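Local coordinates for protein tryptophanyl-tRNA synthetase (Aeropyrum pernix, PDB 3A04) that catalyses the ATP-dependent attachment of L-tryptophan to tRNA(Trp), releasing AMP and diphosphate, as an aminoacyl-tRNA synthetase, at residues G120-E123 against A124-A128; A359-I362 against A363-V367; T152-G155 against T156-R160; R347-A350 against E351-R355. All coordinates share one frame; numbering follows the deposited sequence. Where two conformers were deposited one is given.

Contact 1 of 4, residues G120-E123 against A124-A128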
loop_
_atom_site.group_PDB
_atom_site.type_symbol
_atom_site.label_atom_id
_atom_site.label_comp_id
_atom_site.label_asym_id
_atom_site.label_seq_id
_atom_site.Cartn_x
_atom_site.Cartn_y
_atom_site.Cartn_z
ATOM N N GLY A 120 -1.365 -0.270 18.914
ATOM C CA GLY A 120 -2.301 -1.396 18.681
ATOM C C GLY A 120 -3.592 -1.082 17.955
ATOM O O GLY A 120 -4.132 0.046 18.032
ATOM N N ARG A 121 -4.153 -2.098 17.276
ATOM C CA ARG A 121 -5.365 -1.914 16.476
ATOM C C ARG A 121 -6.512 -1.516 17.357
ATOM O O ARG A 121 -7.240 -0.561 17.070
ATOM C CB ARG A 121 -5.714 -3.178 15.635
ATOM C CG ARG A 121 -4.529 -3.618 14.789
ATOM C CD ARG A 121 -4.289 -2.630 13.553
ATOM N NE ARG A 121 -5.468 -2.656 12.673
ATOM C CZ ARG A 121 -5.936 -1.615 12.006
ATOM N NH1 ARG A 121 -5.428 -0.363 12.205
ATOM N NH2 ARG A 121 -6.971 -1.785 11.220
ATOM N N GLU A 122 -6.729 -2.261 18.432
ATOM C CA GLU A 122 -7.940 -2.010 19.233
ATOM C C GLU A 122 -7.875 -0.574 19.848
ATOM O O GLU A 122 -8.892 0.163 19.812
ATOM C CB GLU A 122 -8.076 -3.011 20.390
ATOM C CG GLU A 122 -9.359 -2.796 21.161
ATOM C CD GLU A 122 -9.605 -3.851 22.251
ATOM O OE1 GLU A 122 -8.832 -4.856 22.326
ATOM O OE2 GLU A 122 -10.597 -3.674 23.014
ATOM N N GLU A 123 -6.692 -0.216 20.331
ATOM C CA GLU A 123 -6.488 1.073 20.993
ATOM C C GLU A 123 -6.593 2.265 19.982
ATOM O O GLU A 123 -7.324 3.241 20.241
ATOM C CB GLU A 123 -5.142 1.101 21.744
ATOM C CG GLU A 123 -4.711 2.512 22.263
ATOM C CD GLU A 123 -3.225 2.632 22.587
ATOM O OE1 GLU A 123 -2.559 1.566 22.756
ATOM O OE2 GLU A 123 -2.703 3.784 22.672
ATOM N N ALA A 124 -5.942 2.154 18.816
ATOM C CA ALA A 124 -6.085 3.196 17.771
ATOM C C ALA A 124 -7.503 3.471 17.456
ATOM O O ALA A 124 -7.858 4.640 17.319
ATOM C CB ALA A 124 -5.309 2.847 16.446
ATOM N N VAL A 125 -8.324 2.410 17.333
ATOM C CA VAL A 125 -9.717 2.559 16.942
ATOM C C VAL A 125 -10.523 3.228 18.049
ATOM O O VAL A 125 -11.373 4.133 17.791
ATOM C CB VAL A 125 -10.415 1.182 16.542
ATOM C CG1 VAL A 125 -11.958 1.292 16.541
ATOM C CG2 VAL A 125 -9.900 0.666 15.157
ATOM N N ARG A 126 -10.295 2.769 19.277
ATOM C CA ARG A 126 -10.937 3.336 20.450
ATOM C C ARG A 126 -10.682 4.829 20.512
ATOM O O ARG A 126 -11.611 5.639 20.484
ATOM C CB ARG A 126 -10.695 2.603 21.699
ATOM C CG ARG A 126 -11.427 3.143 22.915
ATOM C CD ARG A 126 -11.011 2.456 24.168
ATOM N NE ARG A 126 -9.600 2.598 24.434
ATOM C CZ ARG A 126 -8.725 1.615 24.338
ATOM N NH1 ARG A 126 -9.107 0.406 23.981
ATOM N NH2 ARG A 126 -7.463 1.842 24.579
ATOM N N ILE A 127 -9.403 5.182 20.584
ATOM C CA ILE A 127 -8.968 6.586 20.673
ATOM C C ILE A 127 -9.546 7.383 19.525
ATOM O O ILE A 127 -10.071 8.495 19.691
ATOM C CB ILE A 127 -7.406 6.618 20.703
ATOM C CG1 ILE A 127 -6.901 5.907 21.989
ATOM C CG2 ILE A 127 -6.891 8.040 20.531
ATOM C CD1 ILE A 127 -5.404 5.820 21.988
ATOM N N ALA A 128 -9.532 6.813 18.306
ATOM C CA ALA A 128 -10.070 7.592 17.179
ATOM C C ALA A 128 -11.517 7.914 17.392
ATOM O O ALA A 128 -11.981 9.043 17.147
ATOM C CB ALA A 128 -9.935 6.728 15.794
HETATM O O HOH W 1 -11.254 -1.299 23.181
#
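Four successive i-to-i+4 backbone bonds join G120-E123 to A124-A128, from A124 N to G120 O at 2.9 Å through to I127 N to E123 O, both N-H...O angles being 169°, which marks a regular first turn of helix. E123 carries the main side-chain contact. With CG anti to the backbone N (chi1 169°) and the chain extended beyond it, it runs beside I127 in the same direction, and its CG meets I127 CD1 at 3.4 Å, so the aliphatic part of the glutamate packs on the isoleucine. In one of its two conformers R126 bends at chi3 (60°) and folds back over E123, placing NH2 3.7 Å from E123 CG, while E123 CA lies over one face of the guanidinium. In that conformer a water may bridge R126 NH1 to E122 OE2, charged atoms that stay 4.4 Å apart. R121 forms a salt bridge with D110, and its NH2 donates to the C-terminal O of F372; V125 packs on F150 of strand 147-150. The arrangement is that of a helix N-terminus, with G120 at the N-cap and helix 121-139 packed against the edge strand of the Rossmann-type sheet.

Contact 2 of 4, residues A359-I362 against A363-V367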
loop_
_atom_site.group_PDB
_atom_site.type_symbol
_atom_site.label_atom_id
_atom_site.label_comp_id
_atom_site.label_asym_id
_atom_site.label_seq_id
_atom_site.Cartn_x
_atom_site.Cartn_y
_atom_site.Cartn_z
ATOM N N ALA A 359 -21.949 12.630 22.415
ATOM C CA ALA A 359 -21.098 12.515 21.213
ATOM C C ALA A 359 -20.412 11.143 21.105
ATOM O O ALA A 359 -20.281 10.667 20.003
ATOM C CB ALA A 359 -20.026 13.648 21.181
ATOM N N LYS A 360 -19.899 10.555 22.182
ATOM C CA LYS A 360 -19.195 9.256 22.078
ATOM C C LYS A 360 -20.104 8.133 21.533
ATOM O O LYS A 360 -19.741 7.382 20.626
ATOM C CB LYS A 360 -18.636 8.793 23.422
ATOM C CG LYS A 360 -17.509 9.595 23.997
ATOM C CD LYS A 360 -16.971 8.964 25.263
ATOM C CE LYS A 360 -15.936 9.850 25.893
ATOM N NZ LYS A 360 -15.285 9.218 27.113
ATOM N N THR A 361 -21.314 8.073 22.062
ATOM C CA THR A 361 -22.384 7.182 21.550
ATOM C C THR A 361 -22.664 7.363 20.051
ATOM O O THR A 361 -22.657 6.387 19.245
ATOM C CB THR A 361 -23.620 7.468 22.408
ATOM O OG1 THR A 361 -23.259 7.104 23.753
ATOM C CG2 THR A 361 -24.916 6.690 21.914
ATOM N N ILE A 362 -22.864 8.620 19.664
ATOM C CA ILE A 362 -23.087 8.954 18.276
ATOM C C ILE A 362 -21.848 8.530 17.449
ATOM O O ILE A 362 -22.013 8.022 16.328
ATOM C CB ILE A 362 -23.268 10.468 18.150
ATOM C CG1 ILE A 362 -24.661 10.877 18.652
ATOM C CG2 ILE A 362 -23.101 10.938 16.719
ATOM C CD1 ILE A 362 -24.791 12.452 18.782
ATOM N N ALA A 363 -20.646 8.711 18.014
ATOM C CA ALA A 363 -19.421 8.507 17.241
ATOM C C ALA A 363 -19.296 7.054 16.746
ATOM O O ALA A 363 -18.976 6.830 15.573
ATOM C CB ALA A 363 -18.186 8.928 18.043
ATOM N N TRP A 364 -19.554 6.075 17.627
ATOM C CA TRP A 364 -19.446 4.668 17.226
ATOM C C TRP A 364 -20.373 4.311 16.076
ATOM O O TRP A 364 -20.127 3.337 15.407
ATOM C CB TRP A 364 -19.641 3.670 18.374
ATOM C CG TRP A 364 -18.479 3.593 19.311
ATOM C CD1 TRP A 364 -18.408 4.182 20.529
ATOM C CD2 TRP A 364 -17.219 2.899 19.119
ATOM N NE1 TRP A 364 -17.205 3.899 21.124
ATOM C CE2 TRP A 364 -16.466 3.094 20.292
ATOM C CE3 TRP A 364 -16.677 2.093 18.085
ATOM C CZ2 TRP A 364 -15.175 2.578 20.465
ATOM C CZ3 TRP A 364 -15.358 1.575 18.259
ATOM C CH2 TRP A 364 -14.641 1.821 19.433
ATOM N N LYS A 365 -21.397 5.130 15.818
ATOM C CA LYS A 365 -22.276 4.925 14.671
ATOM C C LYS A 365 -21.881 5.681 13.401
ATOM O O LYS A 365 -22.467 5.486 12.353
ATOM C CB LYS A 365 -23.691 5.318 15.078
ATOM C CG LYS A 365 -24.157 4.659 16.361
ATOM C CD LYS A 365 -25.699 4.815 16.502
ATOM C CE LYS A 365 -26.183 4.611 17.955
ATOM N NZ LYS A 365 -27.172 5.659 18.409
ATOM N N LEU A 366 -20.880 6.550 13.464
ATOM C CA LEU A 366 -20.481 7.328 12.283
ATOM C C LEU A 366 -19.369 6.654 11.447
ATOM O O LEU A 366 -18.962 7.168 10.370
ATOM C CB LEU A 366 -20.006 8.720 12.692
ATOM C CG LEU A 366 -20.923 9.476 13.655
ATOM C CD1 LEU A 366 -20.259 10.836 13.926
ATOM C CD2 LEU A 366 -22.309 9.641 13.039
ATOM N N VAL A 367 -18.878 5.523 11.929
ATOM C CA VAL A 367 -17.785 4.829 11.250
ATOM C C VAL A 367 -17.952 3.326 11.293
ATOM O O VAL A 367 -18.656 2.817 12.145
ATOM C CB VAL A 367 -16.431 5.178 11.843
ATOM C CG1 VAL A 367 -16.084 6.632 11.514
ATOM C CG2 VAL A 367 -16.400 4.921 13.342
#
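Backbone hydrogen bonds joining A359-I362 to A363-V367 change pattern along the chain. A363 N donates to A359 O at 2.8 Å and W364 N to K360 O at 3.3 Å, both i-to-i+4, but K365 N turns to I362 O at 3.0 Å, three residues back. L366 N repeats this i-to-i+3 spacing by donating to A363 O, a sign that the chain is tightening into a turn. Apolar contact is made by I362 and L366, whose side chains cross obliquely: I362 CG2 meets L366 CD2 at 4.0 Å. The leucine has CG anti to its carbonyl carbon (chi1 -48°), which folds it back over the preceding turn and brings CG within 3.2 Å of I362 O. Both side chains also lean on P143. Carbonyl contacts of other side chains are looser, W364 CD1 lying 3.5 Å from K360 O and K365 CG 3.7 Å from T361 O. The indole reaches across to helix 121-139, where NE1 is hydrogen-bonded to E130, and A363 packs on V129 and I133 of the same helix. Such a passage from i-to-i+4 to i-to-i+3 bonding is characteristic of a helix C-terminus, here that of the long helix 334-364 lying against helix 121-139.

Contact 3 of 4, residues T152-G155 against T156-R160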
loop_
_atom_site.group_PDB
_atom_site.type_symbol
_atom_site.label_atom_id
_atom_site.label_comp_id
_atom_site.label_asym_id
_atom_site.label_seq_id
_atom_site.Cartn_x
_atom_site.Cartn_y
_atom_site.Cartn_z
ATOM N N THR A 152 -7.396 2.267 7.079
ATOM C CA THR A 152 -7.307 0.837 6.888
ATOM C C THR A 152 -8.690 0.311 6.496
ATOM O O THR A 152 -8.878 -0.915 6.410
ATOM C CB THR A 152 -6.816 0.030 8.124
ATOM O OG1 THR A 152 -7.739 0.217 9.200
ATOM C CG2 THR A 152 -5.353 0.397 8.562
ATOM N N ASN A 153 -9.643 1.182 6.287
ATOM C CA ASN A 153 -10.973 0.651 5.921
ATOM C C ASN A 153 -11.660 1.490 4.877
ATOM O O ASN A 153 -12.854 1.808 4.976
ATOM C CB ASN A 153 -11.876 0.452 7.187
ATOM C CG ASN A 153 -13.007 -0.542 6.942
ATOM O OD1 ASN A 153 -12.870 -1.410 6.087
ATOM N ND2 ASN A 153 -14.133 -0.409 7.656
ATOM N N ARG A 154 -10.910 1.996 3.910
ATOM C CA ARG A 154 -11.482 3.052 3.032
ATOM C C ARG A 154 -11.861 2.517 1.606
ATOM O O ARG A 154 -12.702 3.085 0.915
ATOM C CB ARG A 154 -10.493 4.210 2.909
ATOM C CG ARG A 154 -10.973 5.457 2.112
ATOM C CD ARG A 154 -12.377 5.911 2.632
ATOM N NE ARG A 154 -12.626 7.306 2.244
ATOM C CZ ARG A 154 -13.793 7.879 2.305
ATOM N NH1 ARG A 154 -14.867 7.184 2.743
ATOM N NH2 ARG A 154 -13.883 9.110 1.904
ATOM N N GLY A 155 -11.271 1.406 1.220
ATOM C CA GLY A 155 -11.792 0.703 0.038
ATOM C C GLY A 155 -10.840 0.722 -1.153
ATOM O O GLY A 155 -9.849 1.458 -1.215
ATOM N N THR A 156 -11.227 -0.053 -2.172
ATOM C CA THR A 156 -10.347 -0.333 -3.310
ATOM C C THR A 156 -9.818 0.854 -4.072
ATOM O O THR A 156 -8.625 0.914 -4.318
ATOM C CB THR A 156 -11.015 -1.410 -4.259
ATOM O OG1 THR A 156 -11.134 -2.603 -3.495
ATOM C CG2 THR A 156 -10.050 -1.721 -5.449
ATOM N N PRO A 157 -10.687 1.787 -4.479
ATOM C CA PRO A 157 -10.142 2.873 -5.315
ATOM C C PRO A 157 -9.078 3.744 -4.577
ATOM O O PRO A 157 -8.079 4.241 -5.191
ATOM C CB PRO A 157 -11.398 3.712 -5.711
ATOM C CG PRO A 157 -12.590 2.956 -5.229
ATOM C CD PRO A 157 -12.154 1.856 -4.284
ATOM N N TYR A 158 -9.263 3.908 -3.266
ATOM C CA TYR A 158 -8.340 4.723 -2.434
ATOM C C TYR A 158 -7.050 3.970 -2.372
ATOM O O TYR A 158 -5.996 4.477 -2.522
ATOM C CB TYR A 158 -8.918 4.749 -0.998
ATOM C CG TYR A 158 -8.010 5.172 0.123
ATOM C CD1 TYR A 158 -7.829 6.527 0.402
ATOM C CD2 TYR A 158 -7.496 4.252 1.006
ATOM C CE1 TYR A 158 -7.054 6.931 1.492
ATOM C CE2 TYR A 158 -6.741 4.631 2.076
ATOM C CZ TYR A 158 -6.577 5.948 2.361
ATOM O OH TYR A 158 -5.824 6.268 3.466
ATOM N N PHE A 159 -7.113 2.691 -2.135
ATOM C CA PHE A 159 -5.875 1.969 -2.023
ATOM C C PHE A 159 -5.183 1.821 -3.395
ATOM O O PHE A 159 -3.997 1.799 -3.463
ATOM C CB PHE A 159 -5.841 0.507 -1.342
ATOM C CG PHE A 159 -4.441 0.096 -0.883
ATOM C CD1 PHE A 159 -3.854 0.642 0.233
ATOM C CD2 PHE A 159 -3.704 -0.851 -1.573
ATOM C CE1 PHE A 159 -2.598 0.267 0.601
ATOM C CE2 PHE A 159 -2.444 -1.204 -1.148
ATOM C CZ PHE A 159 -1.926 -0.629 -0.091
ATOM N N ARG A 160 -5.943 1.717 -4.458
ATOM C CA ARG A 160 -5.295 1.671 -5.782
ATOM C C ARG A 160 -4.451 2.928 -6.028
ATOM O O ARG A 160 -3.385 2.872 -6.652
ATOM C CB ARG A 160 -6.361 1.559 -6.866
ATOM C CG ARG A 160 -5.729 1.274 -8.254
ATOM C CD ARG A 160 -6.836 1.059 -9.326
ATOM N NE ARG A 160 -7.813 0.066 -8.977
ATOM C CZ ARG A 160 -9.117 0.189 -9.196
ATOM N NH1 ARG A 160 -9.601 1.283 -9.756
ATOM N NH2 ARG A 160 -9.924 -0.799 -8.868
#
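R154 and G155 meet the first turn of helix 156-165 at its N-terminus, G155 being the N-cap residue in the beta-alpha connection that follows strand 147-150 of the catalytic Rossmann fold. At its positive phi of 112° a side chain would collide with the preceding carbonyl, so glycine suits the position. T156 begins the helix. P157 fits the first turn, where its lack of an N-H costs no helical bond, and its CD comes 3.6 Å from G155 C. Y158 turns back toward the loop: its N makes a weak 3.2 Å bond to G155 O, and its ring, with CG anti to the backbone N (chi1 163°), receives the aliphatic part of R154 over one face. The hydroxyl is tied to D195, and H198 meets the ring edge-to-face, while the R154 guanidinium goes on to a salt bridge with E147. F159 N gives G155 O its straighter bond, 3.1 Å long, and in one of two conformers the F159 ring meets F159 of the second subunit. R160 likewise crosses the dimer interface, NE donating to T152 O of the second subunit. In the CH-pi contact, R154 CG stands 3.8 Å from the Y158 ring centroid, 20° off the ring normal.

Contact 4 of 4, residues R347-A350 against E351-R355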
loop_
_atom_site.group_PDB
_atom_site.type_symbol
_atom_site.label_atom_id
_atom_site.label_comp_id
_atom_site.label_asym_id
_atom_site.label_seq_id
_atom_site.Cartn_x
_atom_site.Cartn_y
_atom_site.Cartn_z
ATOM N N ARG A 347 -16.014 27.992 31.303
ATOM C CA ARG A 347 -17.283 27.888 30.628
ATOM C C ARG A 347 -17.202 27.047 29.311
ATOM O O ARG A 347 -18.079 26.210 28.984
ATOM C CB ARG A 347 -17.749 29.268 30.250
ATOM C CG ARG A 347 -19.131 29.177 29.927
ATOM C CD ARG A 347 -19.803 30.383 30.312
ATOM N NE ARG A 347 -20.311 30.529 31.671
ATOM C CZ ARG A 347 -21.215 31.495 31.912
ATOM N NH1 ARG A 347 -21.622 32.227 30.873
ATOM N NH2 ARG A 347 -21.728 31.750 33.118
ATOM N N PHE A 348 -16.162 27.299 28.532
ATOM C CA PHE A 348 -15.978 26.487 27.307
ATOM C C PHE A 348 -15.855 24.979 27.675
ATOM O O PHE A 348 -16.571 24.132 27.134
ATOM C CB PHE A 348 -14.768 26.961 26.512
ATOM C CG PHE A 348 -14.424 25.993 25.403
ATOM C CD1 PHE A 348 -15.186 25.993 24.223
ATOM C CD2 PHE A 348 -13.495 25.019 25.598
ATOM C CE1 PHE A 348 -14.963 24.987 23.202
ATOM C CE2 PHE A 348 -13.247 24.020 24.533
ATOM C CZ PHE A 348 -13.995 24.043 23.404
ATOM N N LEU A 349 -14.990 24.639 28.607
ATOM C CA LEU A 349 -14.829 23.207 28.959
ATOM C C LEU A 349 -16.094 22.554 29.473
ATOM O O LEU A 349 -16.377 21.382 29.204
ATOM C CB LEU A 349 -13.736 23.001 29.976
ATOM C CG LEU A 349 -12.371 23.385 29.411
ATOM C CD1 LEU A 349 -11.348 23.202 30.488
ATOM C CD2 LEU A 349 -11.981 22.382 28.195
ATOM N N ALA A 350 -16.866 23.308 30.265
ATOM C CA ALA A 350 -18.074 22.752 30.859
ATOM C C ALA A 350 -19.119 22.501 29.818
ATOM O O ALA A 350 -19.799 21.496 29.860
ATOM C CB ALA A 350 -18.653 23.752 31.996
ATOM N N GLU A 351 -19.319 23.405 28.893
ATOM C CA GLU A 351 -20.332 23.151 27.869
ATOM C C GLU A 351 -19.833 22.008 26.946
ATOM O O GLU A 351 -20.595 21.136 26.555
ATOM C CB GLU A 351 -20.573 24.405 27.018
ATOM C CG GLU A 351 -20.961 25.618 27.800
ATOM C CD GLU A 351 -21.386 26.749 26.876
ATOM O OE1 GLU A 351 -22.082 26.423 25.878
ATOM O OE2 GLU A 351 -21.031 27.933 27.140
ATOM N N HIS A 352 -18.522 22.011 26.655
ATOM C CA HIS A 352 -17.960 21.002 25.747
ATOM C C HIS A 352 -18.098 19.633 26.419
ATOM O O HIS A 352 -18.561 18.698 25.799
ATOM C CB HIS A 352 -16.466 21.267 25.469
ATOM C CG HIS A 352 -15.864 20.251 24.548
ATOM N ND1 HIS A 352 -16.014 20.310 23.175
ATOM C CD2 HIS A 352 -15.121 19.158 24.805
ATOM C CE1 HIS A 352 -15.370 19.274 22.625
ATOM N NE2 HIS A 352 -14.813 18.563 23.596
ATOM N N GLN A 353 -17.678 19.515 27.679
ATOM C CA GLN A 353 -17.776 18.245 28.363
ATOM C C GLN A 353 -19.199 17.712 28.568
ATOM O O GLN A 353 -19.394 16.487 28.592
ATOM C CB GLN A 353 -16.976 18.267 29.645
ATOM C CG GLN A 353 -15.493 18.465 29.323
ATOM C CD GLN A 353 -14.645 18.832 30.478
ATOM O OE1 GLN A 353 -15.109 18.912 31.625
ATOM N NE2 GLN A 353 -13.382 19.095 30.212
ATOM N N SER A 354 -20.181 18.600 28.635
ATOM C CA SER A 354 -21.596 18.181 28.757
ATOM C C SER A 354 -22.097 17.578 27.488
ATOM O O SER A 354 -23.134 16.901 27.460
ATOM C CB SER A 354 -22.499 19.367 29.155
ATOM O OG SER A 354 -22.653 20.335 28.124
ATOM N N ARG A 355 -21.380 17.822 26.403
ATOM C CA ARG A 355 -21.809 17.293 25.142
ATOM C C ARG A 355 -21.105 15.948 24.791
ATOM O O ARG A 355 -21.541 15.243 23.879
ATOM C CB ARG A 355 -21.593 18.330 24.059
ATOM C CG ARG A 355 -22.639 19.462 24.072
ATOM C CD ARG A 355 -22.578 20.261 22.804
ATOM N NE ARG A 355 -21.393 21.089 22.814
ATOM C CZ ARG A 355 -21.355 22.359 23.218
ATOM N NH1 ARG A 355 -22.473 22.978 23.637
ATOM N NH2 ARG A 355 -20.185 23.019 23.195
#
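F348 and H352, one helical turn apart, set their rings nearly parallel, the planes 23° apart, but offset so that little of one ring lies over the other: the centroids are 5.7 Å apart and F348 CZ is 4.3 Å from H352 ND1. Both have CG anti to the backbone N (chi1 170° for F348), which sends the rings out from the same side of the helix, while H352 CB lies over the rim of one F348 face. L349 and Q353 run side by side in the same direction, L349 CB lying 3.9 Å from Q353 NE2, so the amide end of the glutamine rides along the leucine. R347 and E351 instead cross at a slant with guanidinium and carboxylate planes 64° apart. They touch through R347 CG and E351 OE2 at 3.6 Å; the arginine bends at chi2 and chi3, and its NE is 5.3 Å from E351 OE2, beyond a salt bridge. Beneath these pairs the backbone keeps i-to-i+4 bonds, as from Q353 N to L349 O at 2.7 Å. This part of helix 334-364 packs F348 and H352 on L139 of helix 121-139, with H352 NE2 bonded to N135 there, and Q353 reaches the carbonyls of L268 and D270 in a loop.

In the fold
Two helices connect most of these sites: contact 1 opens helix 121-139, while contacts 4 and 2 lie in the middle and at the end of helix 334-364, their centres 18 Å apart. Contact 1 meets contact 2 directly, V125 CG1 touching W364 CZ3 at 3.8 Å, and meets contact 3 through R121 NH2 and T152 OG1, 2.9 Å apart and probably hydrogen-bonded. D110 binds both of those side chains. Contact 3, at the dimer interface, is remote from contact 4, their nearest atoms about 23 Å apart. A124 of contact 1 packs on P79 of the HIGH region, whereas R347 of contact 4 has its side chain about 8 Å from a bound cadmium ion.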